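Local coordinates for predicted sugar phosphatases of the HAD superfamily (Cytophaga hutchinsonii, PDB 2HX1), which probably hydrolyses sugar phosphates or related phosphate esters as a magnesium-binding phosphatase of the haloacid dehalogenase (HAD) superfamily, at residues K79-G84 and M211-M216; K88-L93 and T161-V166; N151-L156 and T189-I194. All coordinates share one frame; numbering follows the deposited sequence. Where two conformers were deposited one is given.

Interaction 1 of 3, residues K79-G84 and M211-M216; sequences KIISSG and MFAYDM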
loop_
_atom_site.group_PDB
_atom_site.type_symbol
_atom_site.label_atom_id
_atom_site.label_comp_id
_atom_site.label_asym_id
_atom_site.label_seq_id
_atom_site.Cartn_x
_atom_site.Cartn_y
_atom_site.Cartn_z
ATOM N N LYS A 79 22.539 22.232 20.836
ATOM C CA LYS A 79 21.595 22.798 19.876
ATOM C C LYS A 79 21.052 21.739 18.920
ATOM O O LYS A 79 20.176 22.043 18.114
ATOM C CB LYS A 79 22.262 23.898 19.063
ATOM C CG LYS A 79 23.002 24.946 19.892
ATOM C CD LYS A 79 22.323 26.301 19.965
ATOM C CE LYS A 79 23.319 27.382 20.483
ATOM N NZ LYS A 79 24.687 27.411 19.803
ATOM N N ILE A 80 21.592 20.518 19.000
ATOM C CA ILE A 80 21.197 19.430 18.119
ATOM C C ILE A 80 20.251 18.449 18.819
ATOM O O ILE A 80 20.634 17.706 19.733
ATOM C CB ILE A 80 22.416 18.702 17.546
ATOM C CG1 ILE A 80 23.364 19.723 16.882
ATOM C CG2 ILE A 80 21.982 17.652 16.528
ATOM C CD1 ILE A 80 24.475 19.147 16.085
ATOM N N ILE A 81 19.011 18.456 18.371
ATOM C CA ILE A 81 18.007 17.531 18.861
ATOM C C ILE A 81 17.781 16.486 17.780
ATOM O O ILE A 81 17.339 16.798 16.690
ATOM C CB ILE A 81 16.672 18.245 19.159
ATOM C CG1 ILE A 81 16.885 19.475 20.065
ATOM C CG2 ILE A 81 15.706 17.251 19.778
ATOM C CD1 ILE A 81 15.696 20.479 20.041
ATOM N N SER A 82 18.081 15.238 18.094
ATOM C CA SER A 82 18.131 14.188 17.112
ATOM C C SER A 82 17.221 13.045 17.512
ATOM O O SER A 82 17.064 12.774 18.705
ATOM C CB SER A 82 19.591 13.705 17.103
ATOM O OG SER A 82 19.733 12.408 16.590
ATOM N N SER A 83 16.700 12.317 16.536
ATOM C CA SER A 83 15.783 11.219 16.849
ATOM C C SER A 83 16.523 10.075 17.543
ATOM O O SER A 83 15.910 9.284 18.257
ATOM C CB SER A 83 15.030 10.737 15.616
ATOM O OG SER A 83 15.903 10.136 14.704
ATOM N N GLY A 84 17.843 10.014 17.390
ATOM C CA GLY A 84 18.634 9.038 18.140
ATOM C C GLY A 84 18.494 9.165 19.648
ATOM O O GLY A 84 18.635 8.172 20.379
HETATM N N MSE A 211 8.577 18.981 21.271
HETATM C CA MSE A 211 8.118 19.206 22.632
HETATM C C MSE A 211 9.297 19.398 23.615
HETATM O O MSE A 211 9.232 20.187 24.556
HETATM C CB MSE A 211 7.225 18.038 23.056
HETATM C CG MSE A 211 6.605 18.214 24.423
HETATM SE SE MSE A 211 5.601 19.939 24.706
HETATM C CE MSE A 211 3.733 19.533 24.045
ATOM N N PHE A 212 10.364 18.647 23.392
ATOM C CA PHE A 212 11.580 18.746 24.195
ATOM C C PHE A 212 12.226 20.142 24.071
ATOM O O PHE A 212 12.535 20.788 25.071
ATOM C CB PHE A 212 12.550 17.615 23.786
ATOM C CG PHE A 212 13.856 17.675 24.490
ATOM C CD1 PHE A 212 13.956 17.298 25.808
ATOM C CD2 PHE A 212 14.979 18.164 23.846
ATOM C CE1 PHE A 212 15.174 17.379 26.469
ATOM C CE2 PHE A 212 16.187 18.274 24.501
ATOM C CZ PHE A 212 16.297 17.877 25.800
ATOM N N ALA A 213 12.359 20.619 22.835
ATOM C CA ALA A 213 12.919 21.937 22.548
ATOM C C ALA A 213 11.998 23.015 23.107
ATOM O O ALA A 213 12.456 23.975 23.724
ATOM C CB ALA A 213 13.096 22.145 21.038
ATOM N N TYR A 214 10.702 22.855 22.877
ATOM C CA TYR A 214 9.720 23.845 23.325
ATOM C C TYR A 214 9.767 23.985 24.838
ATOM O O TYR A 214 9.785 25.090 25.368
ATOM C CB TYR A 214 8.319 23.425 22.884
ATOM C CG TYR A 214 7.173 24.374 23.250
ATOM C CD1 TYR A 214 7.223 25.738 22.949
ATOM C CD2 TYR A 214 6.026 23.886 23.847
ATOM C CE1 TYR A 214 6.171 26.581 23.260
ATOM C CE2 TYR A 214 4.959 24.724 24.171
ATOM C CZ TYR A 214 5.033 26.075 23.880
ATOM O OH TYR A 214 3.951 26.889 24.212
ATOM N N ASP A 215 9.752 22.855 25.529
ATOM C CA ASP A 215 9.810 22.871 26.991
ATOM C C ASP A 215 11.081 23.598 27.493
ATOM O O ASP A 215 11.022 24.330 28.463
ATOM C CB ASP A 215 9.789 21.432 27.533
ATOM C CG ASP A 215 9.705 21.389 29.030
ATOM O OD1 ASP A 215 8.742 21.973 29.583
ATOM O OD2 ASP A 215 10.602 20.779 29.649
HETATM N N MSE A 216 12.225 23.392 26.836
HETATM C CA MSE A 216 13.438 24.102 27.226
HETATM C C MSE A 216 13.282 25.600 27.029
HETATM O O MSE A 216 13.702 26.382 27.861
HETATM C CB MSE A 216 14.648 23.584 26.462
HETATM C CG MSE A 216 15.032 22.186 26.934
HETATM SE SE MSE A 216 16.731 21.623 26.272
HETATM C CE MSE A 216 17.965 22.776 27.492
#
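Next to Ile-81, which packs on Phe-212 and Ala-213, Ser-82 OG is held by two partners: it takes the Gly-84 N-H (Ser-82 OG to Gly-84 N 3.2 Å, 145° at the hydrogen) and gives its own proton to Asp-55 O. The first bond makes Ser-82 the N-cap of helix 83-94, at the point where edge strand 80-82 of the parallel Rossmann-like HAD core sheet turns into helix. The second ties that turn to the loop after the neighbouring strand, 48-53.

Facing the other way from Ser-82, Ile-81 points at helix 208-218, and its contact there is purely apolar. Ile-81 was deposited in two conformers; in the one given, the two branches divide the work. With CG2 anti to the backbone N and CG1 beside it (chi1 -52°), the methyl CG2 meets the Phe-212 ring obliquely, 4.2 Å from Phe-212 CD2, while the extended CG1-CD1 arm reaches on to Ala-213. The fit of that arm is the more doubtful, because the CD1 approach is too short. Tyr-50 of strand 48-53 touches both Ile-81 and Ala-213, so the small patch continues onto the next strand. On the opposite face of the edge strand, Ile-80 packs against Leu-63, Ala-64 and Tyr-67 of helix 60-69. Of the CA atoms, those of Ile-81 and Ala-213 are the nearest pair, 7.7 Å apart.

Interaction 2 of 3, residues K88-L93 and T161-V166; sequences KEYIDL and TIPAIV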
loop_
_atom_site.group_PDB
_atom_site.type_symbol
_atom_site.label_atom_id
_atom_site.label_comp_id
_atom_site.label_asym_id
_atom_site.label_seq_id
_atom_site.Cartn_x
_atom_site.Cartn_y
_atom_site.Cartn_z
ATOM N N LYS A 88 17.461 6.025 22.145
ATOM C CA LYS A 88 18.234 5.754 23.338
ATOM C C LYS A 88 17.342 5.664 24.560
ATOM O O LYS A 88 17.476 4.731 25.342
ATOM C CB LYS A 88 19.279 6.860 23.562
ATOM C CG LYS A 88 20.328 6.557 24.630
ATOM C CD LYS A 88 21.659 7.254 24.287
ATOM C CE LYS A 88 22.772 6.986 25.321
ATOM N NZ LYS A 88 23.149 5.548 25.439
ATOM N N GLU A 89 16.445 6.636 24.729
ATOM C CA GLU A 89 15.549 6.646 25.888
ATOM C C GLU A 89 14.571 5.489 25.855
ATOM O O GLU A 89 14.181 4.976 26.913
ATOM C CB GLU A 89 14.742 7.953 25.983
ATOM C CG GLU A 89 15.589 9.206 26.267
ATOM N N TYR A 90 14.164 5.088 24.646
ATOM C CA TYR A 90 13.244 3.967 24.476
ATOM C C TYR A 90 13.893 2.654 24.862
ATOM O O TYR A 90 13.286 1.865 25.568
ATOM C CB TYR A 90 12.709 3.884 23.047
ATOM C CG TYR A 90 11.587 2.879 22.891
ATOM C CD1 TYR A 90 11.852 1.523 22.685
ATOM C CD2 TYR A 90 10.264 3.282 22.951
ATOM C CE1 TYR A 90 10.817 0.587 22.541
ATOM C CE2 TYR A 90 9.228 2.357 22.847
ATOM C CZ TYR A 90 9.517 1.017 22.635
ATOM O OH TYR A 90 8.495 0.115 22.482
ATOM N N ILE A 91 15.132 2.438 24.417
ATOM C CA ILE A 91 15.902 1.263 24.795
ATOM C C ILE A 91 16.122 1.197 26.294
ATOM O O ILE A 91 15.889 0.158 26.910
ATOM C CB ILE A 91 17.256 1.234 24.070
ATOM C CG1 ILE A 91 17.034 0.964 22.579
ATOM C CG2 ILE A 91 18.164 0.146 24.650
ATOM C CD1 ILE A 91 18.281 1.200 21.753
ATOM N N ASP A 92 16.587 2.287 26.889
ATOM C CA ASP A 92 16.877 2.305 28.312
ATOM C C ASP A 92 15.623 1.939 29.110
ATOM O O ASP A 92 15.666 1.216 30.108
ATOM C CB ASP A 92 17.330 3.684 28.760
ATOM C CG ASP A 92 17.441 3.804 30.303
ATOM O OD1 ASP A 92 18.302 3.109 30.912
ATOM O OD2 ASP A 92 16.660 4.597 30.891
ATOM N N LEU A 93 14.496 2.467 28.671
ATOM C CA LEU A 93 13.273 2.267 29.385
ATOM C C LEU A 93 12.656 0.912 29.106
ATOM O O LEU A 93 12.169 0.261 30.039
ATOM C CB LEU A 93 12.260 3.333 29.018
ATOM C CG LEU A 93 10.827 2.957 29.364
ATOM C CD1 LEU A 93 10.677 2.763 30.897
ATOM C CD2 LEU A 93 9.901 4.027 28.834
ATOM N N THR A 161 9.934 -11.913 19.221
ATOM C CA THR A 161 8.864 -10.958 19.411
ATOM C C THR A 161 9.469 -9.753 20.122
ATOM O O THR A 161 9.468 -9.672 21.332
ATOM C CB THR A 161 7.703 -11.621 20.162
ATOM O OG1 THR A 161 7.259 -12.721 19.371
ATOM C CG2 THR A 161 6.507 -10.648 20.384
ATOM N N ILE A 162 10.055 -8.850 19.336
ATOM C CA ILE A 162 10.863 -7.749 19.871
ATOM C C ILE A 162 10.560 -6.458 19.084
ATOM O O ILE A 162 10.153 -6.521 17.929
ATOM C CB ILE A 162 12.411 -8.063 19.789
ATOM C CG1 ILE A 162 12.840 -8.211 18.324
ATOM C CG2 ILE A 162 12.767 -9.267 20.647
ATOM C CD1 ILE A 162 14.238 -8.698 18.077
ATOM N N PRO A 163 10.782 -5.286 19.695
ATOM C CA PRO A 163 10.631 -4.057 18.919
ATOM C C PRO A 163 11.710 -3.894 17.837
ATOM O O PRO A 163 12.888 -4.168 18.073
ATOM C CB PRO A 163 10.754 -2.959 19.981
ATOM C CG PRO A 163 11.585 -3.545 21.026
ATOM C CD PRO A 163 11.178 -5.001 21.084
ATOM N N ALA A 164 11.289 -3.496 16.645
ATOM C CA ALA A 164 12.189 -3.096 15.579
ATOM C C ALA A 164 12.060 -1.578 15.437
ATOM O O ALA A 164 10.947 -1.068 15.216
ATOM C CB ALA A 164 11.843 -3.803 14.268
ATOM N N ILE A 165 13.182 -0.871 15.604
ATOM C CA ILE A 165 13.222 0.609 15.680
ATOM C C ILE A 165 14.094 1.198 14.541
ATOM O O ILE A 165 15.196 0.701 14.242
ATOM C CB ILE A 165 13.805 1.061 17.063
ATOM C CG1 ILE A 165 12.977 0.523 18.221
ATOM C CG2 ILE A 165 13.862 2.602 17.236
ATOM C CD1 ILE A 165 13.707 0.603 19.529
ATOM N N VAL A 166 13.631 2.271 13.917
ATOM C CA VAL A 166 14.454 3.034 12.982
ATOM C C VAL A 166 14.101 4.518 13.105
ATOM O O VAL A 166 12.976 4.849 13.451
ATOM C CB VAL A 166 14.233 2.517 11.494
ATOM C CG1 VAL A 166 12.785 2.785 11.001
ATOM C CG2 VAL A 166 15.264 3.135 10.520
#
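Tyr-90 of helix 83-94 brings its ring up to Ile-165 and Pro-163, joining the helix that leaves the core domain to strand 164-167 of the second parallel sheet, next to its edge strand 199-202; this sheet is consistent with the cap domain of HAD phosphatases. All the contacts between the two segments are apolar. Tyr-90 CG is anti to the backbone N (chi1 -171°), which swings the ring away from the helix and across the gap to the strand. Its CD1-CE1 side does the touching: the Ile-165 methyl CD1 comes in obliquely, and Pro-163 CB lies 4.4 Å from Tyr-90 CE1, farther along the same ring side. Pro-163 and Ile-165, two positions apart, point to the same face of the sheet.

Aromatic packing adds to this. The Tyr-90 ring also meets that of Phe-202, with the planes at about 55°, and Phe-202 in turn touches Ile-165. Asn-243 of a second subunit packs on Tyr-90 too.

Backbone bonds hold the strand itself, with Ile-165 paired to Leu-136 and Leu-138 on one side, and Ala-164 and Val-166 to Ile-200 on the other. The nearest approach between the segments is from Tyr-90 CD1 to Ile-165 CD1, 3.8 Å.

Interaction 3 of 3, residues N151-L156 and T189-I194; sequences NKTVNL and TMIESI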
loop_
_atom_site.group_PDB
_atom_site.type_symbol
_atom_site.label_atom_id
_atom_site.label_comp_id
_atom_site.label_asym_id
_atom_site.label_seq_id
_atom_site.Cartn_x
_atom_site.Cartn_y
_atom_site.Cartn_z
ATOM N N ASN A 151 18.372 -10.661 4.923
ATOM C CA ASN A 151 17.850 -11.999 5.152
ATOM C C ASN A 151 17.855 -12.376 6.617
ATOM O O ASN A 151 16.817 -12.822 7.133
ATOM C CB ASN A 151 18.581 -13.035 4.310
ATOM C CG ASN A 151 18.017 -13.142 2.914
ATOM O OD1 ASN A 151 16.853 -13.526 2.741
ATOM N ND2 ASN A 151 18.839 -12.835 1.902
ATOM N N LYS A 152 18.972 -12.179 7.317
ATOM C CA LYS A 152 18.996 -12.522 8.760
ATOM C C LYS A 152 17.995 -11.676 9.562
ATOM O O LYS A 152 17.417 -12.163 10.498
ATOM C CB LYS A 152 20.392 -12.331 9.391
ATOM C CG LYS A 152 21.376 -13.478 9.185
ATOM C CD LYS A 152 22.694 -13.277 10.013
ATOM C CE LYS A 152 23.143 -14.596 10.701
ATOM N NZ LYS A 152 24.586 -14.652 11.145
ATOM N N THR A 153 17.802 -10.406 9.196
ATOM C CA THR A 153 16.851 -9.536 9.912
ATOM C C THR A 153 15.409 -9.994 9.702
ATOM O O THR A 153 14.605 -10.047 10.645
ATOM C CB THR A 153 16.993 -8.078 9.459
ATOM O OG1 THR A 153 18.315 -7.648 9.759
ATOM C CG2 THR A 153 15.991 -7.152 10.173
ATOM N N VAL A 154 15.086 -10.394 8.479
ATOM C CA VAL A 154 13.774 -10.985 8.231
ATOM C C VAL A 154 13.565 -12.173 9.172
ATOM O O VAL A 154 12.545 -12.249 9.867
ATOM C CB VAL A 154 13.560 -11.355 6.730
ATOM C CG1 VAL A 154 12.374 -12.330 6.509
ATOM C CG2 VAL A 154 13.341 -10.106 5.919
ATOM N N ASN A 155 14.537 -13.083 9.233
ATOM C CA ASN A 155 14.389 -14.252 10.071
ATOM C C ASN A 155 14.406 -13.947 11.581
ATOM O O ASN A 155 13.687 -14.586 12.350
ATOM C CB ASN A 155 15.446 -15.269 9.714
ATOM C CG ASN A 155 15.171 -15.923 8.378
ATOM O OD1 ASN A 155 14.104 -16.521 8.185
ATOM N ND2 ASN A 155 16.108 -15.781 7.439
ATOM N N LEU A 156 15.210 -12.957 11.984
ATOM C CA LEU A 156 15.269 -12.537 13.380
ATOM C C LEU A 156 13.906 -12.081 13.862
ATOM O O LEU A 156 13.474 -12.437 14.967
ATOM C CB LEU A 156 16.250 -11.385 13.537
ATOM C CG LEU A 156 16.346 -10.764 14.929
ATOM C CD1 LEU A 156 16.750 -11.819 15.992
ATOM C CD2 LEU A 156 17.343 -9.620 14.846
ATOM N N THR A 189 11.864 0.405 5.139
ATOM C CA THR A 189 10.752 0.351 4.196
ATOM C C THR A 189 10.788 -0.941 3.360
ATOM O O THR A 189 9.747 -1.573 3.125
ATOM C CB THR A 189 10.749 1.599 3.273
ATOM O OG1 THR A 189 10.484 2.775 4.054
ATOM C CG2 THR A 189 9.701 1.477 2.184
HETATM N N MSE A 190 11.992 -1.315 2.914
HETATM C CA MSE A 190 12.195 -2.519 2.109
HETATM C C MSE A 190 11.903 -3.751 2.899
HETATM O O MSE A 190 11.284 -4.678 2.396
HETATM C CB MSE A 190 13.636 -2.590 1.650
HETATM C CG MSE A 190 13.947 -1.576 0.578
HETATM SE SE MSE A 190 15.814 -1.603 0.006
HETATM C CE MSE A 190 16.731 -2.471 1.352
ATOM N N ILE A 191 12.396 -3.796 4.132
ATOM C CA ILE A 191 12.097 -4.911 5.017
ATOM C C ILE A 191 10.583 -5.033 5.215
ATOM O O ILE A 191 9.986 -6.123 5.132
ATOM C CB ILE A 191 12.791 -4.738 6.365
ATOM C CG1 ILE A 191 14.327 -4.857 6.205
ATOM C CG2 ILE A 191 12.286 -5.804 7.351
ATOM C CD1 ILE A 191 15.136 -4.314 7.449
ATOM N N GLU A 192 9.953 -3.896 5.475
ATOM C CA GLU A 192 8.526 -3.859 5.687
ATOM C C GLU A 192 7.689 -4.264 4.458
ATOM O O GLU A 192 6.552 -4.713 4.595
ATOM C CB GLU A 192 8.134 -2.475 6.199
ATOM C CG GLU A 192 8.628 -2.214 7.616
ATOM C CD GLU A 192 8.164 -0.858 8.161
ATOM O OE1 GLU A 192 8.282 0.158 7.444
ATOM O OE2 GLU A 192 7.670 -0.826 9.309
ATOM N N SER A 193 8.257 -4.139 3.267
ATOM C CA SER A 193 7.564 -4.615 2.048
ATOM C C SER A 193 7.455 -6.145 2.009
ATOM O O SER A 193 6.578 -6.670 1.364
ATOM C CB SER A 193 8.243 -4.072 0.776
ATOM O OG SER A 193 9.474 -4.734 0.513
ATOM N N ILE A 194 8.341 -6.835 2.728
ATOM C CA ILE A 194 8.356 -8.302 2.859
ATOM C C ILE A 194 7.524 -8.741 4.076
ATOM O O ILE A 194 6.689 -9.615 3.983
ATOM C CB ILE A 194 9.847 -8.816 3.056
ATOM C CG1 ILE A 194 10.757 -8.418 1.888
ATOM C CG2 ILE A 194 9.933 -10.336 3.226
ATOM C CD1 ILE A 194 10.193 -8.689 0.508
#
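Thr-153 overlaps Ile-191 through its methyl, with Thr-153 CG2 4.0 Å from Ile-191 CD1 and the two side chains crossing at about a right angle. The threonine torsion (chi1 -61°) sets CG2 anti to the backbone N, facing the neighbouring helix, and turns OG1 back along its own helix, where it bonds to Asp-149 O. The methyl can therefore serve the apolar interface while the hydroxyl is already satisfied. Beyond this pair, Val-154 CG2 rests 4.3 Å from Ile-194 CG2. Within the two segments the nearest CA atoms are those of Val-154 and Ile-191, 7.1 Å apart.

Near the end of helix 184-195, Ser-193 OG donates to Met-190 O, a selenomethionine carbonyl, at 2.6 Å; the hydroxyl sits 21° off the carbonyl plane.

A third subunit borders this site: Asn-151 OD1 and Asn-155 OD1 accept from Ile-182 N and Val-180 N of that subunit, and Ile-194 packs on its Thr-172. Beneath the pair lies strand 133-138, with Thr-153 on Leu-136 and Ile-191 on Leu-138. Two neighbouring helices packed on one face of a parallel sheet, from consecutive beta-alpha-beta units, are what an alpha/beta cap domain of the HAD superfamily provides.

Overall arrangement
Interaction 1 belongs to the core sheet, which carries the magnesium site of Asp-20, Phe-22 and Asp-233, whereas interactions 2 and 3 lie in and against the second sheet. Helix 83-94 links the first two: it is capped in interaction 1 and presses on the second sheet in interaction 2, the centres being about 19 Å apart. Interactions 2 and 3 have centres about 17 Å apart and flank opposite faces of that sheet. Interactions 1 and 3 sit on opposite sides of the chain's centre, about 31 Å between centres. Bound HEPES buffer lies about 13 Å from the Ile-81 side chain, and about 14 Å separates the Ile-165 side chain from bound HEPES.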